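Local structure of phosphatidylserine synthase (Haemophilus influenzae, 3HSI) at residues C[42-47]-C[68-73]; C[50-56]-C[144-150]; C[151-157]-C[173-179]. The protein belongs to the phospholipase D superfamily of alpha/beta enzymes, built round two mixed beta sheets flanked by helices. All coordinates share one frame; numbering follows the deposited sequence.

From the N terminus, helix 35-48 supplies the first side of contact 1 and strand 52-56, next in the chain, the first side of contact 2. Helix 64-79 then closes contact 1. Only at 144-150 does the chain return to close contact 2, so these two contacts cross. Contact 3 follows in series: strand 151-155, the neighbour of 146-148 in the sheet, pairs with 173-179 after a helix-free connection of 15 residues. Contacts 2 and 3 thus join successive strands of one mixed sheet, tied by a probable backbone hydrogen bond between Phe146 and Leu153. The helix pair of contact 1 packs on this sheet, where Ile46 meets Phe148, Ile42 meets Leu153 and Ile73 meets Ile53.

Contact 1 (C[42-47]-C[68-73]); sequences IIELIR and EILDEI
Arg47 reaches Glu72 through an extended chain, and Glu72 reaches back through a bend. The arginine starts with CG anti to its own carbonyl carbon and then runs extended to NE, whereas the glutamate folds at its second torsion (chi2 -66°), which turns its carboxylate toward helix 35-48. The guanidinium grips it side-on, one nitrogen to each oxygen: Arg47 NE lies 2.9 Å from Glu72 OE1 and Arg47 NH2 2.8 Å from Glu72 OE2. The NE bond is the straighter and keeps OE1 close to the guanidinium plane. The two flat groups are nevertheless twisted 64° apart, so NE comes down on OE1 from above the carboxylate plane while NH2 reaches OE2 on its syn side but tilted out of that plane.

Ile43 CG2 sits over the centre of one guanidinium face, packing that limits tilting of the group, and Ile43 CD1 is 3.7 Å from Glu68 OE2; the other oxygen of Glu68 is paired with Lys39. Beside this polar edge runs an isoleucine seam. Ile69 places CD1 3.8 Å from Ile43 CG1, and its CG2 branch receives both Ile42 CG2, at 3.9 Å, and Ile46 CD1, at 3.7 Å. Ile46 sends that same CD1 across Ile73 CD1 roughly at a right angle, while its CG2 rests 3.6 Å from the backbone Glu72 O.

The segments run almost parallel, with axes 14° apart and 9.6 Å between them at closest approach, and the isoleucines and the stem of Glu72 pack between them. The chemistry is therefore split. Hydrocarbon joins the buried side of the two helices, and a two-pronged salt bridge joins the side nearer solvent, where the bound arginine probably helps to keep the buried Glu72 ionised.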
loop_
_atom_site.group_PDB
_atom_site.type_symbol
_atom_site.label_atom_id
_atom_site.label_comp_id
_atom_site.label_asym_id
_atom_site.label_seq_id
_atom_site.Cartn_x
_atom_site.Cartn_y
_atom_site.Cartn_z
ATOM N N ILE C 42 -34.779 -6.030 -6.726
ATOM C CA ILE C 42 -34.472 -6.019 -5.284
ATOM C C ILE C 42 -35.771 -6.082 -4.471
ATOM O O ILE C 42 -35.955 -6.979 -3.674
ATOM C CB ILE C 42 -33.636 -4.789 -4.851
ATOM C CG1 ILE C 42 -32.250 -4.841 -5.477
ATOM C CG2 ILE C 42 -33.501 -4.721 -3.307
ATOM C CD1 ILE C 42 -31.580 -3.486 -5.463
ATOM N N ILE C 43 -36.673 -5.148 -4.711
ATOM C CA ILE C 43 -37.932 -5.103 -3.993
ATOM C C ILE C 43 -38.763 -6.398 -4.086
ATOM O O ILE C 43 -39.202 -6.932 -3.069
ATOM C CB ILE C 43 -38.764 -3.892 -4.409
ATOM C CG1 ILE C 43 -38.012 -2.617 -4.004
ATOM C CG2 ILE C 43 -40.170 -3.961 -3.758
ATOM C CD1 ILE C 43 -38.701 -1.303 -4.428
ATOM N N GLU C 44 -38.918 -6.920 -5.296
ATOM C CA GLU C 44 -39.692 -8.136 -5.540
ATOM C C GLU C 44 -39.068 -9.369 -4.838
ATOM O O GLU C 44 -39.777 -10.252 -4.276
ATOM C CB GLU C 44 -39.717 -8.364 -7.048
ATOM C CG GLU C 44 -40.760 -9.312 -7.513
ATOM C CD GLU C 44 -40.875 -9.352 -9.033
ATOM O OE1 GLU C 44 -40.242 -8.513 -9.714
ATOM O OE2 GLU C 44 -41.608 -10.229 -9.547
ATOM N N LEU C 45 -37.745 -9.420 -4.875
ATOM C CA LEU C 45 -37.002 -10.508 -4.257
ATOM C C LEU C 45 -37.076 -10.460 -2.720
ATOM O O LEU C 45 -37.218 -11.523 -2.071
ATOM C CB LEU C 45 -35.537 -10.518 -4.738
ATOM C CG LEU C 45 -35.397 -11.058 -6.167
ATOM C CD1 LEU C 45 -33.947 -10.974 -6.592
ATOM C CD2 LEU C 45 -35.979 -12.503 -6.307
ATOM N N ILE C 46 -37.025 -9.251 -2.148
ATOM C CA ILE C 46 -37.141 -9.083 -0.697
ATOM C C ILE C 46 -38.536 -9.519 -0.241
ATOM O O ILE C 46 -38.655 -10.296 0.717
ATOM C CB ILE C 46 -36.839 -7.636 -0.238
ATOM C CG1 ILE C 46 -35.335 -7.319 -0.367
ATOM C CG2 ILE C 46 -37.286 -7.403 1.219
ATOM C CD1 ILE C 46 -35.021 -5.823 -0.283
ATOM N N ARG C 47 -39.574 -9.059 -0.950
ATOM C CA ARG C 47 -40.973 -9.370 -0.587
ATOM C C ARG C 47 -41.291 -10.836 -0.635
ATOM O O ARG C 47 -42.186 -11.297 0.067
ATOM C CB ARG C 47 -41.969 -8.637 -1.475
ATOM C CG ARG C 47 -41.996 -7.148 -1.241
ATOM C CD ARG C 47 -42.814 -6.375 -2.257
ATOM N NE ARG C 47 -42.906 -4.989 -1.822
ATOM C CZ ARG C 47 -43.488 -4.003 -2.504
ATOM N NH1 ARG C 47 -44.032 -4.227 -3.689
ATOM N NH2 ARG C 47 -43.517 -2.779 -1.997
ATOM N N GLU C 68 -36.169 3.112 1.492
ATOM C CA GLU C 68 -37.199 2.300 0.857
ATOM C C GLU C 68 -36.778 0.828 0.891
ATOM O O GLU C 68 -37.580 -0.043 1.242
ATOM C CB GLU C 68 -37.414 2.747 -0.573
ATOM C CG GLU C 68 -38.683 2.175 -1.192
ATOM C CD GLU C 68 -38.927 2.654 -2.613
ATOM O OE1 GLU C 68 -38.267 3.626 -3.067
ATOM O OE2 GLU C 68 -39.795 2.042 -3.282
ATOM N N ILE C 69 -35.514 0.548 0.603
ATOM C CA ILE C 69 -35.080 -0.851 0.608
ATOM C C ILE C 69 -35.089 -1.418 2.016
ATOM O O ILE C 69 -35.608 -2.524 2.232
ATOM C CB ILE C 69 -33.716 -1.092 -0.094
ATOM C CG1 ILE C 69 -33.738 -0.593 -1.549
ATOM C CG2 ILE C 69 -33.340 -2.575 -0.054
ATOM C CD1 ILE C 69 -35.013 -0.950 -2.342
ATOM N N LEU C 70 -34.559 -0.660 2.978
ATOM C CA LEU C 70 -34.504 -1.141 4.366
ATOM C C LEU C 70 -35.901 -1.332 4.948
ATOM O O LEU C 70 -36.135 -2.278 5.703
ATOM C CB LEU C 70 -33.667 -0.215 5.227
ATOM C CG LEU C 70 -33.337 -0.691 6.642
ATOM C CD1 LEU C 70 -32.754 -2.109 6.596
ATOM C CD2 LEU C 70 -32.378 0.275 7.339
ATOM N N ASP C 71 -36.826 -0.446 4.578
ATOM C CA ASP C 71 -38.251 -0.610 4.909
ATOM C C ASP C 71 -38.851 -1.922 4.420
ATOM O O ASP C 71 -39.642 -2.536 5.142
ATOM C CB ASP C 71 -39.078 0.527 4.338
ATOM C CG ASP C 71 -38.922 1.792 5.121
ATOM O OD1 ASP C 71 -38.507 1.712 6.301
ATOM O OD2 ASP C 71 -39.195 2.869 4.560
ATOM N N GLU C 72 -38.506 -2.319 3.189
ATOM C CA GLU C 72 -38.922 -3.615 2.651
ATOM C C GLU C 72 -38.403 -4.780 3.491
ATOM O O GLU C 72 -39.153 -5.728 3.752
ATOM C CB GLU C 72 -38.529 -3.804 1.181
ATOM C CG GLU C 72 -39.213 -2.847 0.195
ATOM C CD GLU C 72 -40.702 -3.048 0.066
ATOM O OE1 GLU C 72 -41.243 -4.125 0.419
ATOM O OE2 GLU C 72 -41.355 -2.089 -0.389
ATOM N N ILE C 73 -37.141 -4.687 3.928
ATOM C CA ILE C 73 -36.510 -5.715 4.765
ATOM C C ILE C 73 -37.266 -5.886 6.075
ATOM O O ILE C 73 -37.604 -6.999 6.457
ATOM C CB ILE C 73 -35.037 -5.355 5.135
ATOM C CG1 ILE C 73 -34.170 -5.251 3.883
ATOM C CG2 ILE C 73 -34.443 -6.393 6.152
ATOM C CD1 ILE C 73 -33.775 -6.566 3.288
#

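Contact 2 (C[50-56]-C[144-150]); sequences KKRIYVT and KGFVFDD
Lys50, Lys51 and Arg52 present their backbone N-H groups to the carboxylate of Asp149. Lys50 N lies 2.8 Å from Asp149 OD2, on its syn lone pair, while Asp149 OD1 accepts from Lys51 N on its syn side, tilted out of the carboxylate plane, and from Arg52 N nearly along its own C-O bond. Three donors thus fix the rotation of this carboxylate.

A second set of polar bonds comes from the Arg52 side chain. With CG between the backbone N and carbonyl carbon (chi1 69°), NE and NH2 both bind Asp149 O, at 2.7 Å and 2.8 Å, in the guanidinium plane and from one face of the carbonyl. NH2 also makes a longer salt bridge, 3.4 Å, to Asp150 OD1, and another to Asp185 of helix 181-195.

Antiparallel backbone pairing continues through Tyr54 and Val147, a hydrogen-bonded pair, to Thr56 N and Gly145 O. A water bridges Thr56 OG1 and Lys144 O.

Apolar contacts line the face toward helix 35-48: Ile53 CG1 meets Phe148 CD2 at 3.8 Å, and Val55 CG1 meets Phe146 CE1 at 3.6 Å.

Lys144 and Asp149 are the lysine and aspartate of the HxKxxxxD signature that defines the phospholipase D superfamily.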
loop_
_atom_site.group_PDB
_atom_site.type_symbol
_atom_site.label_atom_id
_atom_site.label_comp_id
_atom_site.label_asym_id
_atom_site.label_seq_id
_atom_site.Cartn_x
_atom_site.Cartn_y
_atom_site.Cartn_z
ATOM N N LYS C 50 -38.380 -16.143 1.937
ATOM C CA LYS C 50 -38.901 -16.936 3.028
ATOM C C LYS C 50 -37.844 -17.466 4.012
ATOM O O LYS C 50 -38.163 -17.698 5.160
ATOM C CB LYS C 50 -39.709 -18.115 2.479
ATOM C CG LYS C 50 -41.149 -17.776 2.157
ATOM C CD LYS C 50 -41.332 -17.747 0.676
ATOM C CE LYS C 50 -42.717 -17.225 0.276
ATOM N NZ LYS C 50 -42.708 -17.036 -1.215
ATOM N N LYS C 51 -36.606 -17.654 3.566
ATOM C CA LYS C 51 -35.565 -18.252 4.401
ATOM C C LYS C 51 -34.423 -17.306 4.744
ATOM O O LYS C 51 -34.027 -17.198 5.894
ATOM C CB LYS C 51 -35.028 -19.518 3.714
ATOM C CG LYS C 51 -36.116 -20.626 3.626
ATOM C CD LYS C 51 -35.970 -21.481 2.372
ATOM C CE LYS C 51 -36.793 -22.771 2.505
ATOM N NZ LYS C 51 -36.231 -23.895 1.669
ATOM N N ARG C 52 -33.890 -16.607 3.755
ATOM C CA ARG C 52 -32.693 -15.791 4.003
ATOM C C ARG C 52 -32.532 -14.647 3.016
ATOM O O ARG C 52 -33.042 -14.717 1.873
ATOM C CB ARG C 52 -31.435 -16.658 3.938
ATOM C CG ARG C 52 -31.136 -17.158 2.503
ATOM C CD ARG C 52 -30.190 -18.334 2.512
ATOM N NE ARG C 52 -30.108 -18.893 1.170
ATOM C CZ ARG C 52 -29.366 -19.940 0.820
ATOM N NH1 ARG C 52 -28.607 -20.577 1.717
ATOM N NH2 ARG C 52 -29.387 -20.342 -0.439
ATOM N N ILE C 53 -31.804 -13.624 3.476
ATOM C CA ILE C 53 -31.408 -12.491 2.679
ATOM C C ILE C 53 -30.004 -12.101 3.100
ATOM O O ILE C 53 -29.801 -11.618 4.224
ATOM C CB ILE C 53 -32.361 -11.278 2.846
ATOM C CG1 ILE C 53 -33.769 -11.601 2.287
ATOM C CG2 ILE C 53 -31.766 -10.030 2.155
ATOM C CD1 ILE C 53 -34.866 -10.587 2.662
ATOM N N TYR C 54 -29.052 -12.356 2.213
ATOM C CA TYR C 54 -27.660 -11.947 2.371
ATOM C C TYR C 54 -27.318 -10.913 1.316
ATOM O O TYR C 54 -27.683 -11.065 0.133
ATOM C CB TYR C 54 -26.698 -13.147 2.244
ATOM C CG TYR C 54 -26.674 -14.083 3.466
ATOM C CD1 TYR C 54 -25.505 -14.221 4.247
ATOM C CD2 TYR C 54 -27.808 -14.799 3.846
ATOM C CE1 TYR C 54 -25.471 -15.063 5.363
ATOM C CE2 TYR C 54 -27.791 -15.647 4.966
ATOM C CZ TYR C 54 -26.618 -15.775 5.716
ATOM O OH TYR C 54 -26.598 -16.614 6.802
ATOM N N VAL C 55 -26.610 -9.886 1.751
ATOM C CA VAL C 55 -26.186 -8.772 0.931
ATOM C C VAL C 55 -24.753 -8.447 1.351
ATOM O O VAL C 55 -24.488 -8.341 2.553
ATOM C CB VAL C 55 -27.076 -7.538 1.200
ATOM C CG1 VAL C 55 -26.465 -6.278 0.611
ATOM C CG2 VAL C 55 -28.490 -7.742 0.640
ATOM N N THR C 56 -23.838 -8.384 0.379
ATOM C CA THR C 56 -22.507 -7.790 0.554
ATOM C C THR C 56 -22.507 -6.646 -0.444
ATOM O O THR C 56 -22.808 -6.856 -1.597
ATOM C CB THR C 56 -21.285 -8.744 0.193
ATOM O OG1 THR C 56 -21.461 -9.265 -1.145
ATOM C CG2 THR C 56 -21.151 -9.884 1.144
ATOM N N LYS C 144 -19.340 -8.611 -4.138
ATOM C CA LYS C 144 -20.726 -8.336 -4.544
ATOM C C LYS C 144 -21.616 -9.542 -4.419
ATOM O O LYS C 144 -21.140 -10.674 -4.293
ATOM C CB LYS C 144 -20.791 -7.856 -6.002
ATOM C CG LYS C 144 -19.790 -6.793 -6.373
ATOM C CD LYS C 144 -20.047 -5.472 -5.626
ATOM C CE LYS C 144 -18.877 -4.486 -5.821
ATOM N NZ LYS C 144 -19.160 -3.200 -5.104
ATOM N N GLY C 145 -22.929 -9.319 -4.455
ATOM C CA GLY C 145 -23.862 -10.434 -4.447
ATOM C C GLY C 145 -24.932 -10.193 -3.412
ATOM O O GLY C 145 -24.634 -9.761 -2.301
ATOM N N PHE C 146 -26.181 -10.444 -3.807
ATOM C CA PHE C 146 -27.314 -10.477 -2.929
ATOM C C PHE C 146 -27.908 -11.863 -3.107
ATOM O O PHE C 146 -28.101 -12.326 -4.221
ATOM C CB PHE C 146 -28.396 -9.479 -3.363
ATOM C CG PHE C 146 -27.940 -8.059 -3.479
ATOM C CD1 PHE C 146 -26.749 -7.623 -2.912
ATOM C CD2 PHE C 146 -28.740 -7.140 -4.137
ATOM C CE1 PHE C 146 -26.343 -6.294 -3.017
ATOM C CE2 PHE C 146 -28.361 -5.808 -4.237
ATOM C CZ PHE C 146 -27.148 -5.378 -3.664
ATOM N N VAL C 147 -28.211 -12.535 -2.007
ATOM C CA VAL C 147 -28.831 -13.823 -2.097
ATOM C C VAL C 147 -30.162 -13.725 -1.393
ATOM O O VAL C 147 -30.219 -13.326 -0.236
ATOM C CB VAL C 147 -27.953 -14.920 -1.458
ATOM C CG1 VAL C 147 -28.687 -16.294 -1.441
ATOM C CG2 VAL C 147 -26.575 -14.996 -2.156
ATOM N N PHE C 148 -31.227 -14.075 -2.113
ATOM C CA PHE C 148 -32.572 -14.142 -1.542
ATOM C C PHE C 148 -32.991 -15.566 -1.718
ATOM O O PHE C 148 -33.230 -16.009 -2.845
ATOM C CB PHE C 148 -33.547 -13.218 -2.286
ATOM C CG PHE C 148 -33.053 -11.796 -2.419
ATOM C CD1 PHE C 148 -32.280 -11.413 -3.506
ATOM C CD2 PHE C 148 -33.370 -10.839 -1.461
ATOM C CE1 PHE C 148 -31.838 -10.120 -3.631
ATOM C CE2 PHE C 148 -32.932 -9.529 -1.585
ATOM C CZ PHE C 148 -32.158 -9.166 -2.652
ATOM N N ASP C 149 -33.090 -16.288 -0.610
ATOM C CA ASP C 149 -33.370 -17.705 -0.659
ATOM C C ASP C 149 -32.387 -18.369 -1.607
ATOM O O ASP C 149 -31.190 -18.371 -1.287
ATOM C CB ASP C 149 -34.853 -17.972 -0.970
ATOM C CG ASP C 149 -35.756 -17.521 0.165
ATOM O OD1 ASP C 149 -35.221 -17.020 1.178
ATOM O OD2 ASP C 149 -36.995 -17.657 0.052
ATOM N N ASP C 150 -32.870 -18.880 -2.748
ATOM C CA ASP C 150 -32.056 -19.571 -3.754
ATOM C C ASP C 150 -31.772 -18.717 -5.023
ATOM O O ASP C 150 -31.369 -19.260 -6.069
ATOM C CB ASP C 150 -32.730 -20.880 -4.179
ATOM C CG ASP C 150 -32.694 -21.962 -3.100
ATOM O OD1 ASP C 150 -31.795 -21.950 -2.217
ATOM O OD2 ASP C 150 -33.576 -22.859 -3.152
HETATM O O HOH W 1 -21.541 -12.016 -1.968
#

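Contact 3 (C[151-157]-C[173-179]); sequences TVLYSGA and DRYQKIT
Ser155 and Tyr175 lie side by side, the serine OG 3.3 Å from Tyr175 CD1 and oblique to the ring. Ser155 holds OG anti to its backbone N (chi1 -178°), which lets the hydroxyl donate to Arg174 O at 2.7 Å while accepting from Ala157 N in an ST turn. The tyrosine ring puts one face over the backbone carbonyl carbon of Asp173, off-centre, and its OH accepts from Asp173 N. Ala157 CB approaches the edge of the same ring.

Asp173 directs OD1 toward the turn, taking a weak bond from Gly156 N at 3.2 Å and, on its anti lone pair, a firmer one from Arg174 N. Its OD2 is bound by His364.

On the face shared with Tyr175, Leu153 CD1 reaches 3.9 Å to Lys177 CB, and Thr151 CG2 lies obliquely against Lys177 CD at 3.8 Å. The opposite face carries Val152, Tyr154, Gln176 and Ile178, whose backbones form two antiparallel hydrogen-bonded pairs; Tyr154 N to Gln176 O, at 2.7 Å, is nearly straight. The Gln176 side chain brings OE1 to the edge of the Tyr154 ring.

Helix 35-48 covers the Leu153 face, with Phe38 stacked on Tyr175. Strand 374-378 touches Tyr154 and Gln176 on the other, Arg174 reaches Glu411 of helix 405-415, and strands 146-148 and 29-31 continue the sheet, the first beside 151-155 and the second beside 173-179.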
loop_
_atom_site.group_PDB
_atom_site.type_symbol
_atom_site.label_atom_id
_atom_site.label_comp_id
_atom_site.label_asym_id
_atom_site.label_seq_id
_atom_site.Cartn_x
_atom_site.Cartn_y
_atom_site.Cartn_z
ATOM N N THR C 151 -31.951 -17.394 -4.930
ATOM C CA THR C 151 -31.704 -16.500 -6.060
ATOM C C THR C 151 -30.514 -15.548 -5.813
ATOM O O THR C 151 -30.456 -14.867 -4.776
ATOM C CB THR C 151 -33.010 -15.738 -6.429
ATOM O OG1 THR C 151 -34.020 -16.715 -6.686
ATOM C CG2 THR C 151 -32.864 -14.895 -7.675
ATOM N N VAL C 152 -29.557 -15.526 -6.748
ATOM C CA VAL C 152 -28.472 -14.561 -6.701
ATOM C C VAL C 152 -28.775 -13.341 -7.587
ATOM O O VAL C 152 -29.084 -13.485 -8.771
ATOM C CB VAL C 152 -27.124 -15.175 -7.076
ATOM C CG1 VAL C 152 -26.045 -14.110 -7.099
ATOM C CG2 VAL C 152 -26.724 -16.254 -6.074
ATOM N N LEU C 153 -28.687 -12.143 -7.000
ATOM C CA LEU C 153 -28.712 -10.910 -7.781
ATOM C C LEU C 153 -27.313 -10.309 -7.686
ATOM O O LEU C 153 -26.894 -9.876 -6.622
ATOM C CB LEU C 153 -29.789 -9.956 -7.259
ATOM C CG LEU C 153 -30.121 -8.703 -8.081
ATOM C CD1 LEU C 153 -30.551 -9.047 -9.524
ATOM C CD2 LEU C 153 -31.230 -7.854 -7.411
ATOM N N TYR C 154 -26.588 -10.325 -8.793
ATOM C CA TYR C 154 -25.194 -9.907 -8.787
ATOM C C TYR C 154 -25.041 -8.574 -9.515
ATOM O O TYR C 154 -25.544 -8.412 -10.630
ATOM C CB TYR C 154 -24.303 -10.981 -9.416
ATOM C CG TYR C 154 -22.819 -10.760 -9.161
ATOM C CD1 TYR C 154 -22.173 -11.380 -8.086
ATOM C CD2 TYR C 154 -22.059 -9.906 -9.995
ATOM C CE1 TYR C 154 -20.810 -11.156 -7.845
ATOM C CE2 TYR C 154 -20.724 -9.680 -9.760
ATOM C CZ TYR C 154 -20.097 -10.310 -8.684
ATOM O OH TYR C 154 -18.761 -10.067 -8.453
ATOM N N SER C 155 -24.324 -7.639 -8.895
ATOM C CA SER C 155 -24.117 -6.326 -9.481
ATOM C C SER C 155 -23.007 -5.566 -8.773
ATOM O O SER C 155 -22.771 -5.758 -7.569
ATOM C CB SER C 155 -25.382 -5.475 -9.369
ATOM O OG SER C 155 -25.151 -4.228 -9.982
ATOM N N GLY C 156 -22.364 -4.668 -9.507
ATOM C CA GLY C 156 -21.344 -3.797 -8.892
ATOM C C GLY C 156 -21.968 -2.678 -8.050
ATOM O O GLY C 156 -21.256 -1.951 -7.365
ATOM N N ALA C 157 -23.305 -2.566 -8.086
ATOM C CA ALA C 157 -24.045 -1.411 -7.516
ATOM C C ALA C 157 -24.132 -1.471 -6.000
ATOM O O ALA C 157 -24.316 -2.553 -5.430
ATOM C CB ALA C 157 -25.450 -1.359 -8.086
ATOM N N ASP C 173 -24.924 0.524 -13.949
ATOM C CA ASP C 173 -24.144 -0.663 -13.654
ATOM C C ASP C 173 -24.718 -1.831 -14.475
ATOM O O ASP C 173 -25.610 -1.633 -15.353
ATOM C CB ASP C 173 -24.159 -0.941 -12.120
ATOM C CG ASP C 173 -22.844 -1.550 -11.603
ATOM O OD1 ASP C 173 -22.527 -2.676 -12.004
ATOM O OD2 ASP C 173 -22.125 -0.921 -10.795
ATOM N N ARG C 174 -24.214 -3.040 -14.207
ATOM C CA ARG C 174 -24.777 -4.249 -14.791
ATOM C C ARG C 174 -25.420 -5.089 -13.721
ATOM O O ARG C 174 -25.016 -5.026 -12.580
ATOM C CB ARG C 174 -23.694 -5.072 -15.462
ATOM C CG ARG C 174 -23.243 -4.511 -16.762
ATOM C CD ARG C 174 -22.066 -5.303 -17.261
ATOM N NE ARG C 174 -22.449 -6.617 -17.767
ATOM C CZ ARG C 174 -21.642 -7.675 -17.785
ATOM N NH1 ARG C 174 -20.410 -7.593 -17.301
ATOM N NH2 ARG C 174 -22.054 -8.811 -18.320
ATOM N N TYR C 175 -26.444 -5.869 -14.085
ATOM C CA TYR C 175 -27.219 -6.595 -13.080
ATOM C C TYR C 175 -27.581 -7.953 -13.630
ATOM O O TYR C 175 -28.187 -8.047 -14.703
ATOM C CB TYR C 175 -28.519 -5.821 -12.715
ATOM C CG TYR C 175 -28.343 -4.317 -12.794
ATOM C CD1 TYR C 175 -27.915 -3.582 -11.693
ATOM C CD2 TYR C 175 -28.540 -3.644 -13.994
ATOM C CE1 TYR C 175 -27.748 -2.209 -11.770
ATOM C CE2 TYR C 175 -28.354 -2.266 -14.090
ATOM C CZ TYR C 175 -27.950 -1.559 -12.988
ATOM O OH TYR C 175 -27.750 -0.203 -13.118
ATOM N N GLN C 176 -27.213 -9.004 -12.903
ATOM C CA GLN C 176 -27.565 -10.349 -13.320
ATOM C C GLN C 176 -28.313 -11.084 -12.230
ATOM O O GLN C 176 -27.875 -11.144 -11.078
ATOM C CB GLN C 176 -26.345 -11.146 -13.741
ATOM C CG GLN C 176 -25.708 -10.612 -14.976
ATOM C CD GLN C 176 -24.783 -9.463 -14.668
ATOM O OE1 GLN C 176 -24.249 -9.370 -13.561
ATOM N NE2 GLN C 176 -24.592 -8.572 -15.635
ATOM N N LYS C 177 -29.443 -11.646 -12.619
ATOM C CA LYS C 177 -30.239 -12.464 -11.730
ATOM C C LYS C 177 -30.059 -13.947 -12.093
ATOM O O LYS C 177 -30.292 -14.353 -13.238
ATOM C CB LYS C 177 -31.724 -12.051 -11.804
ATOM C CG LYS C 177 -32.468 -12.380 -10.530
ATOM C CD LYS C 177 -33.821 -12.945 -10.779
ATOM C CE LYS C 177 -34.691 -12.032 -11.539
ATOM N NZ LYS C 177 -36.089 -12.515 -11.384
ATOM N N ILE C 178 -29.577 -14.732 -11.127
ATOM C CA ILE C 178 -29.384 -16.159 -11.309
ATOM C C ILE C 178 -30.121 -16.952 -10.239
ATOM O O ILE C 178 -29.815 -16.875 -9.042
ATOM C CB ILE C 178 -27.883 -16.572 -11.323
ATOM C CG1 ILE C 178 -27.125 -15.821 -12.404
ATOM C CG2 ILE C 178 -27.745 -18.064 -11.581
ATOM C CD1 ILE C 178 -25.677 -15.490 -12.003
ATOM N N THR C 179 -31.108 -17.691 -10.700
ATOM C CA THR C 179 -31.883 -18.590 -9.879
ATOM C C THR C 179 -31.212 -19.974 -9.874
ATOM O O THR C 179 -31.359 -20.750 -10.812
ATOM C CB THR C 179 -33.302 -18.694 -10.432
ATOM O OG1 THR C 179 -33.906 -17.380 -10.419
ATOM C CG2 THR C 179 -34.123 -19.613 -9.562
#